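Local coordinates for protein alanyl-tRNA synthetase (Aquifex aeolicus, PDB 3G98) that attaches alanine to its cognate tRNA, the C-terminal C-Ala domain present here bringing editing and aminoacylation together on one tRNA, at residues Leu27-Met30 against Leu31-Thr35. Residues are numbered along the deposited sequence; the frame is centred on the assembly and turned at random.
Sequences LADM and LRQRT
With CG placed between its backbone N and carbonyl carbon (chi1 52°) and a second bend at chi2, the Arg32 chain folds back over the last turn of the helix towards Asp29, whose CG, trans to its own N, brings the carboxylate forward to meet it. The guanidinium grips side-on, two nitrogens converging on one oxygen: Arg32 NE lies 3.0 Å and Arg32 NH2 2.9 Å from Asp29 OD1. NE uses the anti lone pair, whereas NH2 approaches on the same side but 32° out of the carboxylate plane; the two planes are 68° apart, although OD1 itself lies in the guanidinium plane. Arginine suits the place because its several N-H groups can serve different partners: NH1 turns to the carbonyl of Val56 and to Asp86 in a second salt bridge, and NE also makes a weak bond to the carbonyl of Asp29. With an alanine here, Asp29 and Asp86 would probably lose the cation they share, and the helix end its side-chain tie to the end of strand 49-56.

This is the C-terminal end of helix 21-31, which packs on the mixed sheet of the C-Ala domain and leads through a loop into strand 38-46. Backbone bonds of the i to i+4 kind persist to Leu31 N on Leu27 O (3.0 Å) and Arg32 N on Ala28 O (3.2 Å); Gln33 N then turns to Met30 O, three residues back. Extended beyond CG, Gln33 carries an uncharged N-H donor back to the short Asp29 side chain, its NE2 bonding weakly to OD1 at 3.3 Å. Facing strand 38-46, Leu27 CG and Leu31 CD1 meet 4.1 Å apart, these side chains touching Ile42 and Val40 respectively, while small Ala28 lets the helix lie close to Ile42.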
ATOM      1  N   LEU A  27       2.164   9.950  -5.413  1.00 23.15           N
ATOM      2  CA  LEU A  27       0.961   9.424  -6.058  1.00 23.03           C
ATOM      3  C   LEU A  27      -0.015   8.829  -5.042  1.00 23.46           C
ATOM      4  O   LEU A  27      -1.227   9.087  -5.101  1.00 23.00           O
ATOM      5  CB  LEU A  27       1.333   8.385  -7.125  1.00 25.27           C
ATOM      6  CG  LEU A  27       0.202   7.715  -7.920  1.00 25.44           C
ATOM      7  CD1 LEU A  27      -0.672   8.745  -8.633  1.00 27.21           C
ATOM      8  CD2 LEU A  27       0.767   6.727  -8.928  1.00 27.36           C
ATOM      9  N   ALA A  28       0.511   8.037  -4.108  1.00 21.80           N
ATOM     10  CA  ALA A  28      -0.319   7.429  -3.080  1.00 23.33           C
ATOM     11  C   ALA A  28      -0.964   8.507  -2.226  1.00 23.80           C
ATOM     12  O   ALA A  28      -2.141   8.421  -1.887  1.00 23.65           O
ATOM     13  CB  ALA A  28       0.502   6.494  -2.220  1.00 17.93           C
ATOM     14  N   ASP A  29      -0.182   9.531  -1.891  1.00 21.10           N
ATOM     15  CA  ASP A  29      -0.674  10.644  -1.092  1.00 20.24           C
ATOM     16  C   ASP A  29      -1.871  11.304  -1.780  1.00 23.50           C
ATOM     17  O   ASP A  29      -2.906  11.537  -1.152  1.00 26.41           O
ATOM     18  CB  ASP A  29       0.480  11.629  -0.845  1.00 25.67           C
ATOM     19  CG  ASP A  29       0.061  12.863  -0.071  1.00 30.62           C
ATOM     20  OD1 ASP A  29      -0.776  12.769   0.850  1.00 28.16           O
ATOM     21  OD2 ASP A  29       0.600  13.938  -0.382  1.00 25.43           O
ATOM     22  N   MET A  30      -1.741  11.581  -3.072  1.00 19.05           N
ATOM     23  CA  MET A  30      -2.825  12.218  -3.825  1.00 26.22           C
ATOM     24  C   MET A  30      -4.077  11.347  -3.887  1.00 24.34           C
ATOM     25  O   MET A  30      -5.192  11.833  -3.698  1.00 26.08           O
ATOM     26  CB  MET A  30      -2.371  12.543  -5.244  1.00 21.35           C
ATOM     27  CG  MET A  30      -1.402  13.700  -5.319  1.00 32.27           C
ATOM     28  SD  MET A  30      -1.187  14.221  -7.020  1.00 43.11           S
ATOM     29  CE  MET A  30      -0.590  12.693  -7.739  1.00 35.12           C
ATOM     30  N   LEU A  31      -3.886  10.061  -4.161  1.00 24.21           N
ATOM     31  CA  LEU A  31      -5.007   9.134  -4.287  1.00 30.73           C
ATOM     32  C   LEU A  31      -5.837   8.928  -3.015  1.00 32.24           C
ATOM     33  O   LEU A  31      -7.019   8.595  -3.114  1.00 32.30           O
ATOM     34  CB  LEU A  31      -4.532   7.779  -4.815  1.00 25.10           C
ATOM     35  CG  LEU A  31      -4.043   7.746  -6.259  1.00 22.16           C
ATOM     36  CD1 LEU A  31      -3.411   6.381  -6.554  1.00 23.61           C
ATOM     37  CD2 LEU A  31      -5.194   8.034  -7.205  1.00 28.74           C
ATOM     38  N   ARG A  32      -5.242   9.087  -1.830  1.00 22.33           N
ATOM     39  CA  ARG A  32      -6.013   8.861  -0.593  1.00 27.88           C
ATOM     40  C   ARG A  32      -6.773  10.104  -0.144  1.00 30.06           C
ATOM     41  O   ARG A  32      -7.519  10.070   0.827  1.00 36.59           O
ATOM     42  CB  ARG A  32      -5.156   8.296   0.551  1.00 28.11           C
ATOM     43  CG  ARG A  32      -3.890   9.061   0.868  1.00 22.38           C
ATOM     44  CD  ARG A  32      -4.168  10.374   1.575  1.00 28.06           C
ATOM     45  NE  ARG A  32      -2.922  11.034   1.977  1.00 29.36           N
ATOM     46  CZ  ARG A  32      -2.423  10.998   3.209  1.00 33.91           C
ATOM     47  NH1 ARG A  32      -3.070  10.355   4.169  1.00 34.15           N
ATOM     48  NH2 ARG A  32      -1.291  11.630   3.487  1.00 33.00           N
ATOM     49  N   GLN A  33      -6.566  11.195  -0.867  1.00 24.00           N
ATOM     50  CA  GLN A  33      -7.235  12.458  -0.579  1.00 36.76           C
ATOM     51  C   GLN A  33      -8.599  12.496  -1.260  1.00 38.23           C
ATOM     52  O   GLN A  33      -9.394  13.412  -1.045  1.00 44.07           O
ATOM     53  CB  GLN A  33      -6.377  13.616  -1.082  1.00 25.50           C
ATOM     54  CG  GLN A  33      -5.030  13.744  -0.401  1.00 28.54           C
ATOM     55  CD  GLN A  33      -4.173  14.832  -1.013  1.00 30.89           C
ATOM     56  OE1 GLN A  33      -4.670  15.698  -1.730  1.00 41.62           O
ATOM     57  NE2 GLN A  33      -2.876  14.798  -0.727  1.00 39.87           N
ATOM     58  N   ARG A  34      -8.855  11.478  -2.074  1.00 34.74           N
ATOM     59  CA  ARG A  34     -10.048  11.386  -2.903  1.00 47.31           C
ATOM     60  C   ARG A  34     -11.312  11.405  -2.045  1.00 43.82           C
ATOM     61  O   ARG A  34     -12.113  12.342  -2.111  1.00 38.23           O
ATOM     62  CB  ARG A  34      -9.987  10.092  -3.722  1.00 42.59           C
ATOM     63  CG  ARG A  34     -10.600  10.149  -5.117  1.00 61.39           C
ATOM     64  CD  ARG A  34     -12.081  10.516  -5.089  1.00 55.15           C
ATOM     65  NE  ARG A  34     -12.798   9.997  -6.252  1.00 58.52           N
ATOM     66  CZ  ARG A  34     -12.541  10.345  -7.511  1.00 54.82           C
ATOM     67  NH1 ARG A  34     -11.569  11.206  -7.781  1.00 55.39           N
ATOM     68  NH2 ARG A  34     -13.252   9.822  -8.501  1.00 39.88           N
ATOM     69  N   THR A  35     -11.484  10.364  -1.239  1.00 43.98           N
ATOM     70  CA  THR A  35     -12.637  10.262  -0.358  1.00 43.38           C
ATOM     71  C   THR A  35     -12.205  10.260   1.104  1.00 32.11           C
ATOM     72  O   THR A  35     -11.126  10.742   1.450  1.00 41.56           O
ATOM     73  CB  THR A  35     -13.468   8.984  -0.640  1.00 39.57           C
ATOM     74  OG1 THR A  35     -12.715   7.823  -0.269  1.00 37.71           O
ATOM     75  CG2 THR A  35     -13.853   8.898  -2.113  1.00 48.88           C
TER